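Local structure of hypothetical protein (Corynebacterium diphtheriae, 2HRX) at residues R34-I39 with N51-S56; A76-G81 with R133-H138; R5-M10 with V22-M27; E11-A16 with D154-P159. The protein is of unknown function and belongs to the YqgE/AlgH (UPF0301) family, folding around a mixed beta sheet flanked by short helices. One frame throughout, in Å; residues are numbered along the deposited sequence.

Contact 1 of 4, residues R34-I39 with N51-S56; sequences RSVILI and NLASRS
Asn51 OD1 is gripped by two backbone N-H groups that reach it from opposite faces of its amide plane. Val36 N lies 3.0 Å from Asn51 OD1 with a nearly straight N-H...O angle of 168°, yet it sits well above the carbonyl plane. Ala53 N, two residues on from the asparagine, donates to Asn51 OD1 over the same 3.0 Å and stands still farther from that plane. With both donors in place the amide has little freedom to rotate. Its CG is anti to the backbone N (chi1 -170°), which swings the oxygen across to segment 34-39, while Asn51 ND2 rests 3.5 Å from Ser35 CB. The hydroxyl of Ser35 is engaged by the carbonyl of Phe32.

The bond to Ala53 defines an Asx turn, and it falls exactly where the antiparallel pairing of strands 36-42 and 47-51 runs out. Ile37 and Asn51 form a non-hydrogen-bonded pair, CA to CA 4.1 Å; beyond it the side-chain oxygen stands in for a backbone carbonyl opposite Val36 N. Leu52 N returns a bond to Val36 O at 2.9 Å, bent to 148°, and Asn51 CA makes a CH...O approach to the same oxygen.

Apolar groups close the rest. The two methyls of Leu52 straddle Leu38 CB, with Leu52 CD2 at 4.0 Å from it, and Leu52 CD1 also leans toward Val36 CG1. Ala53 CB lies 3.8 Å from Arg34 O, and Val173 of helix 173-179 covers both Val36 and Ala53.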
loop_
_atom_site.group_PDB
_atom_site.type_symbol
_atom_site.label_atom_id
_atom_site.label_comp_id
_atom_site.label_asym_id
_atom_site.label_seq_id
_atom_site.Cartn_x
_atom_site.Cartn_y
_atom_site.Cartn_z
ATOM N N ARG A 34 12.515 3.929 -0.422
ATOM C CA ARG A 34 11.919 3.464 0.831
ATOM C C ARG A 34 10.398 3.402 0.792
ATOM O O ARG A 34 9.728 3.732 1.775
ATOM C CB ARG A 34 12.348 4.365 1.989
ATOM C CG ARG A 34 13.835 4.692 2.022
ATOM C CD ARG A 34 14.714 3.463 2.186
ATOM N NE ARG A 34 16.122 3.847 2.144
ATOM C CZ ARG A 34 17.139 3.019 2.345
ATOM N NH1 ARG A 34 16.917 1.740 2.610
ATOM N NH2 ARG A 34 18.385 3.472 2.279
ATOM N N SER A 35 9.853 2.981 -0.342
ATOM C CA SER A 35 8.409 2.874 -0.469
ATOM C C SER A 35 7.946 1.452 -0.186
ATOM O O SER A 35 8.729 0.506 -0.251
ATOM C CB SER A 35 7.969 3.287 -1.876
ATOM O OG SER A 35 8.638 2.525 -2.866
ATOM N N VAL A 36 6.668 1.322 0.151
ATOM C CA VAL A 36 6.031 0.037 0.427
ATOM C C VAL A 36 4.742 0.157 -0.368
ATOM O O VAL A 36 3.751 0.706 0.105
ATOM C CB VAL A 36 5.713 -0.124 1.922
ATOM C CG1 VAL A 36 4.926 -1.410 2.148
ATOM C CG2 VAL A 36 7.007 -0.133 2.723
ATOM N N ILE A 37 4.769 -0.359 -1.588
ATOM C CA ILE A 37 3.637 -0.232 -2.481
ATOM C C ILE A 37 2.664 -1.396 -2.467
ATOM O O ILE A 37 2.995 -2.516 -2.858
ATOM C CB ILE A 37 4.145 0.026 -3.912
ATOM C CG1 ILE A 37 5.150 1.186 -3.876
ATOM C CG2 ILE A 37 2.977 0.375 -4.836
ATOM C CD1 ILE A 37 5.736 1.544 -5.230
ATOM N N LEU A 38 1.455 -1.105 -1.999
ATOM C CA LEU A 38 0.394 -2.095 -1.930
ATOM C C LEU A 38 -0.145 -2.258 -3.341
ATOM O O LEU A 38 -0.477 -1.274 -3.985
ATOM C CB LEU A 38 -0.723 -1.601 -1.006
ATOM C CG LEU A 38 -1.952 -2.522 -0.948
ATOM C CD1 LEU A 38 -1.565 -3.856 -0.331
ATOM C CD2 LEU A 38 -3.058 -1.853 -0.133
ATOM N N ILE A 39 -0.211 -3.494 -3.826
ATOM C CA ILE A 39 -0.721 -3.747 -5.162
ATOM C C ILE A 39 -2.241 -3.774 -5.061
ATOM O O ILE A 39 -2.801 -4.519 -4.260
ATOM C CB ILE A 39 -0.194 -5.092 -5.707
ATOM C CG1 ILE A 39 1.318 -4.985 -5.961
ATOM C CG2 ILE A 39 -0.939 -5.470 -6.982
ATOM C CD1 ILE A 39 1.993 -6.319 -6.263
ATOM N N ASN A 51 1.677 3.658 -2.555
ATOM C CA ASN A 51 2.689 3.674 -1.503
ATOM C C ASN A 51 1.973 3.888 -0.169
ATOM O O ASN A 51 1.056 4.706 -0.078
ATOM C CB ASN A 51 3.674 4.812 -1.764
ATOM C CG ASN A 51 4.895 4.767 -0.856
ATOM O OD1 ASN A 51 5.074 3.843 -0.062
ATOM N ND2 ASN A 51 5.749 5.774 -0.983
ATOM N N LEU A 52 2.388 3.152 0.859
ATOM C CA LEU A 52 1.769 3.267 2.182
ATOM C C LEU A 52 2.685 3.985 3.159
ATOM O O LEU A 52 2.304 4.253 4.303
ATOM C CB LEU A 52 1.480 1.875 2.756
ATOM C CG LEU A 52 0.693 0.851 1.940
ATOM C CD1 LEU A 52 0.775 -0.512 2.618
ATOM C CD2 LEU A 52 -0.749 1.298 1.795
ATOM N N ALA A 53 3.886 4.307 2.699
ATOM C CA ALA A 53 4.899 4.917 3.549
ATOM C C ALA A 53 5.084 6.430 3.534
ATOM O O ALA A 53 5.933 6.937 4.264
ATOM C CB ALA A 53 6.240 4.247 3.255
ATOM N N SER A 54 4.303 7.159 2.744
ATOM C CA SER A 54 4.491 8.604 2.664
ATOM C C SER A 54 3.272 9.489 2.935
ATOM O O SER A 54 2.435 9.697 2.061
ATOM C CB SER A 54 5.072 8.954 1.291
ATOM O OG SER A 54 5.204 10.357 1.126
ATOM N N ARG A 55 3.192 10.026 4.148
ATOM C CA ARG A 55 2.089 10.903 4.513
ATOM C C ARG A 55 2.301 12.288 3.916
ATOM O O ARG A 55 3.417 12.807 3.929
ATOM C CB ARG A 55 1.987 11.012 6.032
ATOM C CG ARG A 55 0.874 11.926 6.505
ATOM C CD ARG A 55 0.266 11.384 7.780
ATOM N NE ARG A 55 1.245 11.289 8.855
ATOM C CZ ARG A 55 1.642 12.319 9.592
ATOM N NH1 ARG A 55 1.138 13.526 9.369
ATOM N NH2 ARG A 55 2.537 12.140 10.554
ATOM N N SER A 56 1.235 12.880 3.381
ATOM C CA SER A 56 1.328 14.213 2.795
ATOM C C SER A 56 0.930 15.232 3.852
ATOM O O SER A 56 0.573 14.865 4.972
ATOM C CB SER A 56 0.383 14.355 1.608
ATOM O OG SER A 56 -0.922 14.687 2.054
#

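Contact 2 of 4, residues A76-G81 with R133-H138; sequences ALYIGG and RLFAGH
Arg133 lays its side chain over one face of the Tyr78 ring, a long bump on a flat floor. Arg133 CD stands 3.5 Å from the ring centroid, only 11° off the normal, a CH-pi contact over the middle of the ring. A bend at chi2 sets CD there and one at chi3 carries the guanidinium out along the phenol, its plane 5° from that of the ring in a cation-pi stack, so that Tyr78 OH lies over one guanidinium face. The arginine's NH1 is hydrogen-bonded to the carbonyl of Ala167.

Beside this, Tyr78 CB lodges against the Phe135 ring, 3.6 Å from Phe135 CD1. On the other side of the sheet the forked end of Leu77 divides between two neighbours: CD1 meets Leu134 CB, and CD2 meets Ala136 CB at 4.1 Å. Beyond Ile79 and Ala136, Gly81 CA comes within 3.6 Å of His138 CA. Gly80, with no side chain, lets its CA approach Gly137 O; Gly137 likewise leaves room for Gly81 O, and Gly81 for His138.

Parallel pairing fixes the register. Tyr78 N donates to Leu134 O (2.9 Å, 168°), Ala136 N to Tyr78 O, and Gly80 N to Ala136 O, while a water joins Ala76 O to Leu134 N. Strand 76-79 thus runs beside the long strand 129-141, with the 55-56 segment bonded to its outer side at Leu77 and Val89 and Val91 of strand 87-94 packing against Phe135.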
loop_
_atom_site.group_PDB
_atom_site.type_symbol
_atom_site.label_atom_id
_atom_site.label_comp_id
_atom_site.label_asym_id
_atom_site.label_seq_id
_atom_site.Cartn_x
_atom_site.Cartn_y
_atom_site.Cartn_z
ATOM N N ALA A 76 -4.855 12.357 7.126
ATOM C CA ALA A 76 -4.253 13.127 6.047
ATOM C C ALA A 76 -4.129 12.241 4.814
ATOM O O ALA A 76 -4.102 11.020 4.926
ATOM C CB ALA A 76 -2.877 13.608 6.460
ATOM N N LEU A 77 -4.064 12.854 3.640
ATOM C CA LEU A 77 -3.903 12.080 2.415
ATOM C C LEU A 77 -2.472 11.574 2.379
ATOM O O LEU A 77 -1.548 12.289 2.759
ATOM C CB LEU A 77 -4.150 12.949 1.181
ATOM C CG LEU A 77 -5.523 12.950 0.501
ATOM C CD1 LEU A 77 -6.642 13.008 1.514
ATOM C CD2 LEU A 77 -5.588 14.138 -0.441
ATOM N N TYR A 78 -2.295 10.333 1.944
ATOM C CA TYR A 78 -0.968 9.759 1.815
ATOM C C TYR A 78 -0.641 9.815 0.324
ATOM O O TYR A 78 -1.540 9.747 -0.509
ATOM C CB TYR A 78 -0.954 8.316 2.320
ATOM C CG TYR A 78 -0.762 8.213 3.814
ATOM C CD1 TYR A 78 -1.654 8.816 4.695
ATOM C CD2 TYR A 78 0.338 7.550 4.348
ATOM C CE1 TYR A 78 -1.447 8.766 6.085
ATOM C CE2 TYR A 78 0.551 7.493 5.731
ATOM C CZ TYR A 78 -0.348 8.107 6.589
ATOM O OH TYR A 78 -0.139 8.065 7.952
ATOM N N ILE A 79 0.635 9.977 -0.012
ATOM C CA ILE A 79 1.045 10.045 -1.413
ATOM C C ILE A 79 1.184 8.622 -1.942
ATOM O O ILE A 79 2.156 7.930 -1.643
ATOM C CB ILE A 79 2.395 10.791 -1.556
ATOM C CG1 ILE A 79 2.279 12.178 -0.921
ATOM C CG2 ILE A 79 2.783 10.916 -3.031
ATOM C CD1 ILE A 79 3.580 12.976 -0.925
ATOM N N GLY A 80 0.203 8.192 -2.728
ATOM C CA GLY A 80 0.222 6.843 -3.272
ATOM C C GLY A 80 1.218 6.616 -4.393
ATOM O O GLY A 80 1.703 5.501 -4.576
ATOM N N GLY A 81 1.530 7.670 -5.144
ATOM C CA GLY A 81 2.463 7.531 -6.247
ATOM C C GLY A 81 2.584 8.829 -7.018
ATOM O O GLY A 81 1.887 9.794 -6.706
ATOM N N ARG A 133 -7.621 4.349 4.948
ATOM C CA ARG A 133 -6.643 5.380 4.632
ATOM C C ARG A 133 -6.823 5.829 3.189
ATOM O O ARG A 133 -7.122 5.017 2.309
ATOM C CB ARG A 133 -5.231 4.842 4.859
ATOM C CG ARG A 133 -4.121 5.855 4.638
ATOM C CD ARG A 133 -2.944 5.552 5.563
ATOM N NE ARG A 133 -3.266 5.869 6.954
ATOM C CZ ARG A 133 -2.488 5.566 7.987
ATOM N NH1 ARG A 133 -1.337 4.938 7.789
ATOM N NH2 ARG A 133 -2.861 5.886 9.221
ATOM N N LEU A 134 -6.646 7.124 2.951
ATOM C CA LEU A 134 -6.803 7.685 1.613
ATOM C C LEU A 134 -5.461 7.975 0.945
ATOM O O LEU A 134 -4.556 8.532 1.566
ATOM C CB LEU A 134 -7.636 8.966 1.673
ATOM C CG LEU A 134 -9.077 8.851 2.179
ATOM C CD1 LEU A 134 -9.771 10.203 2.027
ATOM C CD2 LEU A 134 -9.828 7.792 1.384
ATOM N N PHE A 135 -5.365 7.617 -0.332
ATOM C CA PHE A 135 -4.144 7.789 -1.119
ATOM C C PHE A 135 -4.342 8.628 -2.375
ATOM O O PHE A 135 -5.160 8.294 -3.237
ATOM C CB PHE A 135 -3.611 6.417 -1.536
ATOM C CG PHE A 135 -3.325 5.517 -0.383
ATOM C CD1 PHE A 135 -2.090 5.558 0.258
ATOM C CD2 PHE A 135 -4.317 4.675 0.119
ATOM C CE1 PHE A 135 -1.849 4.782 1.383
ATOM C CE2 PHE A 135 -4.085 3.893 1.244
ATOM C CZ PHE A 135 -2.855 3.946 1.878
ATOM N N ALA A 136 -3.576 9.707 -2.477
ATOM C CA ALA A 136 -3.628 10.582 -3.637
ATOM C C ALA A 136 -2.486 10.140 -4.555
ATOM O O ALA A 136 -1.334 10.081 -4.127
ATOM C CB ALA A 136 -3.426 12.034 -3.203
ATOM N N GLY A 137 -2.806 9.835 -5.811
ATOM C CA GLY A 137 -1.784 9.395 -6.743
ATOM C C GLY A 137 -1.503 7.909 -6.606
ATOM O O GLY A 137 -1.878 7.288 -5.611
ATOM N N HIS A 138 -0.843 7.334 -7.606
ATOM C CA HIS A 138 -0.517 5.911 -7.591
ATOM C C HIS A 138 0.690 5.626 -8.470
ATOM O O HIS A 138 1.217 6.517 -9.134
ATOM C CB HIS A 138 -1.707 5.088 -8.089
ATOM C CG HIS A 138 -2.059 5.339 -9.523
ATOM N ND1 HIS A 138 -1.334 4.814 -10.570
ATOM C CD2 HIS A 138 -3.049 6.074 -10.080
ATOM C CE1 HIS A 138 -1.865 5.214 -11.713
ATOM N NE2 HIS A 138 -2.905 5.979 -11.443
HETATM O O HOH W 1 -6.097 9.024 5.002
#

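Contact 3 of 4, residues R5-M10 with V22-M27; sequences RLFNAM and VAAPSM
Phe7 drives its ring against the backbone where strand 19-23 ends, and this is the dense part of the contact. Phe7 CE2 lies 3.2 Å from Val22 O and 3.3 Å from Ala24 CA, both meeting the ring obliquely, while Ala23 O lies at the ring edge, near its plane. Ala24 CB adds an apolar contact at 3.7 Å from Phe7 CE2. The phenyl leaves the backbone with CG anti to the carbonyl carbon (chi1 -60°), and this brings CE2 and CZ to the strand end. Next to it Leu6 CD1 touches Pro25 CG at 4.0 Å, the two side chains crossing at about a right angle.

Toward solvent the packing thins to one long side chain. Arg5, bent at chi2 and chi3, brings its guanidinium past Ala24 CB to exposed Ser26, with Arg5 NH1 2.7 Å from Ser26 OG. Its remaining nitrogens have weak partners: NE the carbonyl of Asn152, and NH2 the carboxylate of Asp154 in a long ion pair.

Each segment is held in shape by its own backbone bonds: Met27 N to Ala24 O, 3.1 Å, closes a type I beta turn, and Asn8 N to Arg5 O opens the 3-10 turn of residues 6-9. The geometry is that of an N-terminal 3-10 turn docked by an aromatic side chain onto the end of a sheet strand, with Val22 and Pro25 also covered by Trp174 of helix 173-179.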
loop_
_atom_site.group_PDB
_atom_site.type_symbol
_atom_site.label_atom_id
_atom_site.label_comp_id
_atom_site.label_asym_id
_atom_site.label_seq_id
_atom_site.Cartn_x
_atom_site.Cartn_y
_atom_site.Cartn_z
ATOM N N ARG A 5 22.434 -8.652 -4.987
ATOM C CA ARG A 5 21.476 -7.672 -4.502
ATOM C C ARG A 5 20.744 -8.350 -3.350
ATOM O O ARG A 5 20.428 -9.538 -3.425
ATOM C CB ARG A 5 20.505 -7.296 -5.622
ATOM C CG ARG A 5 21.163 -6.490 -6.738
ATOM C CD ARG A 5 21.190 -5.009 -6.395
ATOM N NE ARG A 5 19.949 -4.353 -6.799
ATOM C CZ ARG A 5 19.263 -3.505 -6.043
ATOM N NH1 ARG A 5 19.690 -3.204 -4.829
ATOM N NH2 ARG A 5 18.143 -2.962 -6.500
ATOM N N LEU A 6 20.498 -7.597 -2.284
ATOM C CA LEU A 6 19.829 -8.115 -1.090
ATOM C C LEU A 6 18.652 -9.060 -1.368
ATOM O O LEU A 6 18.635 -10.203 -0.906
ATOM C CB LEU A 6 19.326 -6.948 -0.240
ATOM C CG LEU A 6 19.421 -7.020 1.288
ATOM C CD1 LEU A 6 18.341 -6.117 1.864
ATOM C CD2 LEU A 6 19.243 -8.447 1.795
ATOM N N PHE A 7 17.671 -8.576 -2.122
ATOM C CA PHE A 7 16.484 -9.369 -2.426
ATOM C C PHE A 7 16.686 -10.654 -3.228
ATOM O O PHE A 7 15.850 -11.557 -3.156
ATOM C CB PHE A 7 15.434 -8.480 -3.110
ATOM C CG PHE A 7 14.987 -7.315 -2.259
ATOM C CD1 PHE A 7 15.121 -7.357 -0.868
ATOM C CD2 PHE A 7 14.401 -6.191 -2.838
ATOM C CE1 PHE A 7 14.676 -6.294 -0.069
ATOM C CE2 PHE A 7 13.952 -5.126 -2.046
ATOM C CZ PHE A 7 14.090 -5.179 -0.664
ATOM N N ASN A 8 17.776 -10.752 -3.986
ATOM C CA ASN A 8 18.022 -11.963 -4.769
ATOM C C ASN A 8 18.445 -13.135 -3.900
ATOM O O ASN A 8 18.605 -14.254 -4.387
ATOM C CB ASN A 8 19.081 -11.720 -5.840
ATOM C CG ASN A 8 18.594 -10.799 -6.923
ATOM O OD1 ASN A 8 17.398 -10.731 -7.195
ATOM N ND2 ASN A 8 19.517 -10.091 -7.561
ATOM N N ALA A 9 18.630 -12.872 -2.613
ATOM C CA ALA A 9 19.015 -13.912 -1.667
ATOM C C ALA A 9 17.755 -14.372 -0.943
ATOM O O ALA A 9 17.791 -15.283 -0.114
ATOM C CB ALA A 9 20.020 -13.359 -0.670
HETATM N N MSE A 10 16.639 -13.730 -1.274
HETATM C CA MSE A 10 15.354 -14.042 -0.662
HETATM C C MSE A 10 14.459 -14.825 -1.615
HETATM O O MSE A 10 14.783 -15.004 -2.787
HETATM C CB MSE A 10 14.641 -12.750 -0.258
HETATM C CG MSE A 10 15.455 -11.828 0.631
HETATM SE SE MSE A 10 15.954 -12.658 2.300
HETATM C CE MSE A 10 17.826 -12.965 1.942
ATOM N N VAL A 22 8.266 -3.948 -1.590
ATOM C CA VAL A 22 9.176 -3.204 -0.717
ATOM C C VAL A 22 10.402 -2.736 -1.482
ATOM O O VAL A 22 11.119 -3.549 -2.065
ATOM C CB VAL A 22 9.643 -4.070 0.475
ATOM C CG1 VAL A 22 10.425 -3.212 1.458
ATOM C CG2 VAL A 22 8.435 -4.716 1.153
ATOM N N ALA A 23 10.646 -1.428 -1.477
ATOM C CA ALA A 23 11.786 -0.876 -2.198
ATOM C C ALA A 23 13.111 -1.362 -1.629
ATOM O O ALA A 23 13.275 -1.473 -0.409
ATOM C CB ALA A 23 11.738 0.657 -2.167
ATOM N N ALA A 24 14.057 -1.657 -2.516
ATOM C CA ALA A 24 15.373 -2.109 -2.085
ATOM C C ALA A 24 16.041 -0.944 -1.369
ATOM O O ALA A 24 15.782 0.219 -1.689
ATOM C CB ALA A 24 16.207 -2.534 -3.290
ATOM N N PRO A 25 16.905 -1.238 -0.384
ATOM C CA PRO A 25 17.594 -0.175 0.358
ATOM C C PRO A 25 18.343 0.812 -0.549
ATOM O O PRO A 25 18.355 2.017 -0.295
ATOM C CB PRO A 25 18.544 -0.954 1.270
ATOM C CG PRO A 25 17.788 -2.216 1.543
ATOM C CD PRO A 25 17.241 -2.564 0.164
ATOM N N SER A 26 18.953 0.300 -1.613
ATOM C CA SER A 26 19.716 1.142 -2.530
ATOM C C SER A 26 18.900 1.986 -3.513
ATOM O O SER A 26 19.456 2.854 -4.181
ATOM C CB SER A 26 20.736 0.294 -3.300
ATOM O OG SER A 26 20.105 -0.692 -4.094
HETATM N N MSE A 27 17.593 1.751 -3.608
HETATM C CA MSE A 27 16.765 2.542 -4.523
HETATM C C MSE A 27 16.808 3.986 -4.030
HETATM O O MSE A 27 16.456 4.255 -2.882
HETATM C CB MSE A 27 15.322 2.033 -4.530
HETATM C CG MSE A 27 14.483 2.592 -5.680
HETATM SE SE MSE A 27 12.690 1.884 -5.743
HETATM C CE MSE A 27 13.085 0.132 -6.410
#

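Contact 4 of 4, residues E11-A16 with D154-P159; sequences ERNEPA and DWFVAP
Val157 points its branched side chain at the backbone of Asn13, where the irregular N-terminal segment 11-16 runs past strand 155-159. That strand borders the mixed sheet beside strand 19-23, with which it pairs antiparallel, so segment 11-16 is extended chain laid against it and held by packing and by water.

The apolar and van der Waals contacts centre on the valine. Val157 CB comes within 3.2 Å of Asn13 O, and its two methyls diverge from there. CG1, anti to the backbone N (chi1 -177°), reaches 4.0 Å from Asn13 CB and also approaches Glu14 O; CG2 turns to Pro15, meeting its CG at 3.9 Å, with the two side chains crossing at about a right angle. Pro15 also packs on Leu146 of helix 145-151 and on Ile39 of strand 36-42.

A ring-to-carbonyl contact extends the patch toward the start of the loop. Phe156 swings its ring until CE1 lies 3.5 Å from Glu11 O, an oblique approach. Met10 and Gln181 also touch this ring.

On the polar side, one water joins three backbone groups. It accepts from Asn13 N at 2.9 Å and donates to two carbonyl oxygens, one from each segment, thereby serving backbone groups that do not pair directly. Both donated bonds are equally short: the water oxygen lies 2.8 Å from Glu11 O and 2.8 Å from Val157 O.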
loop_
_atom_site.group_PDB
_atom_site.type_symbol
_atom_site.label_atom_id
_atom_site.label_comp_id
_atom_site.label_asym_id
_atom_site.label_seq_id
_atom_site.Cartn_x
_atom_site.Cartn_y
_atom_site.Cartn_z
ATOM N N GLU A 11 13.327 -15.282 -1.097
ATOM C CA GLU A 11 12.372 -16.032 -1.896
ATOM C C GLU A 11 11.611 -15.035 -2.768
ATOM O O GLU A 11 11.533 -13.850 -2.440
ATOM C CB GLU A 11 11.390 -16.772 -0.987
ATOM C CG GLU A 11 11.037 -18.171 -1.461
ATOM C CD GLU A 11 12.215 -19.124 -1.376
ATOM O OE1 GLU A 11 13.199 -18.934 -2.122
ATOM O OE2 GLU A 11 12.159 -20.059 -0.551
ATOM N N ARG A 12 11.062 -15.514 -3.878
ATOM C CA ARG A 12 10.307 -14.654 -4.777
ATOM C C ARG A 12 8.816 -14.969 -4.726
ATOM O O ARG A 12 8.340 -15.887 -5.393
ATOM C CB ARG A 12 10.825 -14.796 -6.211
ATOM C CG ARG A 12 11.950 -13.830 -6.553
ATOM C CD ARG A 12 13.117 -14.540 -7.212
ATOM N NE ARG A 12 14.197 -13.619 -7.559
ATOM C CZ ARG A 12 14.160 -12.770 -8.580
ATOM N NH1 ARG A 12 13.092 -12.719 -9.364
ATOM N NH2 ARG A 12 15.197 -11.977 -8.824
ATOM N N ASN A 13 8.091 -14.206 -3.914
ATOM C CA ASN A 13 6.650 -14.372 -3.768
ATOM C C ASN A 13 5.990 -13.724 -4.991
ATOM O O ASN A 13 6.428 -12.668 -5.451
ATOM C CB ASN A 13 6.181 -13.688 -2.479
ATOM C CG ASN A 13 6.788 -14.310 -1.228
ATOM O OD1 ASN A 13 7.068 -13.616 -0.242
ATOM N ND2 ASN A 13 6.976 -15.625 -1.254
ATOM N N GLU A 14 4.946 -14.355 -5.516
ATOM C CA GLU A 14 4.263 -13.833 -6.697
ATOM C C GLU A 14 3.484 -12.551 -6.458
ATOM O O GLU A 14 2.704 -12.446 -5.510
ATOM C CB GLU A 14 3.319 -14.889 -7.272
ATOM C CG GLU A 14 3.938 -15.735 -8.374
ATOM C CD GLU A 14 4.221 -14.936 -9.637
ATOM O OE1 GLU A 14 3.258 -14.419 -10.243
ATOM O OE2 GLU A 14 5.403 -14.824 -10.026
ATOM N N PRO A 15 3.698 -11.544 -7.312
ATOM C CA PRO A 15 2.949 -10.306 -7.099
ATOM C C PRO A 15 1.458 -10.580 -7.265
ATOM O O PRO A 15 1.058 -11.405 -8.086
ATOM C CB PRO A 15 3.492 -9.380 -8.186
ATOM C CG PRO A 15 4.912 -9.839 -8.334
ATOM C CD PRO A 15 4.760 -11.352 -8.316
ATOM N N ALA A 16 0.643 -9.893 -6.474
ATOM C CA ALA A 16 -0.800 -10.060 -6.543
ATOM C C ALA A 16 -1.457 -8.983 -5.698
ATOM O O ALA A 16 -0.817 -8.400 -4.824
ATOM C CB ALA A 16 -1.191 -11.443 -6.027
ATOM N N ASP A 154 15.070 -4.777 -7.419
ATOM C CA ASP A 154 14.436 -3.534 -6.975
ATOM C C ASP A 154 13.355 -3.719 -5.916
ATOM O O ASP A 154 13.154 -2.843 -5.073
ATOM C CB ASP A 154 13.766 -2.806 -8.149
ATOM C CG ASP A 154 14.752 -2.299 -9.180
ATOM O OD1 ASP A 154 15.977 -2.392 -8.957
ATOM O OD2 ASP A 154 14.281 -1.798 -10.223
ATOM N N TRP A 155 12.651 -4.846 -5.966
ATOM C CA TRP A 155 11.548 -5.061 -5.043
ATOM C C TRP A 155 11.465 -6.411 -4.364
ATOM O O TRP A 155 11.787 -7.442 -4.954
ATOM C CB TRP A 155 10.214 -4.861 -5.774
ATOM C CG TRP A 155 10.110 -3.603 -6.609
ATOM C CD1 TRP A 155 10.266 -3.500 -7.962
ATOM C CD2 TRP A 155 9.766 -2.293 -6.145
ATOM N NE1 TRP A 155 10.032 -2.209 -8.371
ATOM C CE2 TRP A 155 9.722 -1.446 -7.275
ATOM C CE3 TRP A 155 9.487 -1.753 -4.881
ATOM C CZ2 TRP A 155 9.406 -0.084 -7.177
ATOM C CZ3 TRP A 155 9.172 -0.397 -4.782
ATOM C CH2 TRP A 155 9.134 0.419 -5.926
ATOM N N PHE A 156 11.003 -6.399 -3.121
ATOM C CA PHE A 156 10.792 -7.640 -2.400
ATOM C C PHE A 156 9.285 -7.755 -2.218
ATOM O O PHE A 156 8.660 -6.879 -1.615
ATOM C CB PHE A 156 11.457 -7.634 -1.030
ATOM C CG PHE A 156 11.213 -8.896 -0.267
ATOM C CD1 PHE A 156 11.785 -10.095 -0.689
ATOM C CD2 PHE A 156 10.356 -8.908 0.831
ATOM C CE1 PHE A 156 11.504 -11.293 -0.027
ATOM C CE2 PHE A 156 10.069 -10.104 1.500
ATOM C CZ PHE A 156 10.647 -11.295 1.065
ATOM N N VAL A 157 8.703 -8.827 -2.742
ATOM C CA VAL A 157 7.265 -9.040 -2.644
ATOM C C VAL A 157 6.924 -9.740 -1.340
ATOM O O VAL A 157 7.447 -10.822 -1.048
ATOM C CB VAL A 157 6.744 -9.892 -3.835
ATOM C CG1 VAL A 157 5.225 -10.045 -3.752
ATOM C CG2 VAL A 157 7.133 -9.234 -5.163
ATOM N N ALA A 158 6.050 -9.123 -0.553
ATOM C CA ALA A 158 5.644 -9.702 0.718
ATOM C C ALA A 158 4.184 -9.379 0.987
ATOM O O ALA A 158 3.651 -8.395 0.468
ATOM C CB ALA A 158 6.511 -9.161 1.846
ATOM N N PRO A 159 3.515 -10.204 1.804
ATOM C CA PRO A 159 2.108 -9.927 2.092
ATOM C C PRO A 159 1.949 -8.680 2.948
ATOM O O PRO A 159 2.821 -8.351 3.748
ATOM C CB PRO A 159 1.647 -11.191 2.813
ATOM C CG PRO A 159 2.877 -11.627 3.534
ATOM C CD PRO A 159 3.962 -11.432 2.485
HETATM O O HOH W 2 9.439 -12.021 -2.563
#

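In the fold
From the N terminus, contact 3 closes first, folding the 3-10 turn of residues 6-9 back onto the end of strand 19-23. Contact 4 begins inside that loop, at residues 11-16, but finds its partner only at 154-159; the two therefore cross, and backbone pairing of strands 19-23 and 155-159 binds them together. Contacts 1 and 2 follow in series, both nested within the long loop of contact 4: contact 1 closes the short loop through strands 36-42 and 47-51, contact 2 brings strand 76-79 to strand 129-141 across some 50 residues. Contact 1 touches all three others: Ser35 pairs with Ala23, Ile37 packs on Trp155, and Asn51 N probably bonds to Gly80 O.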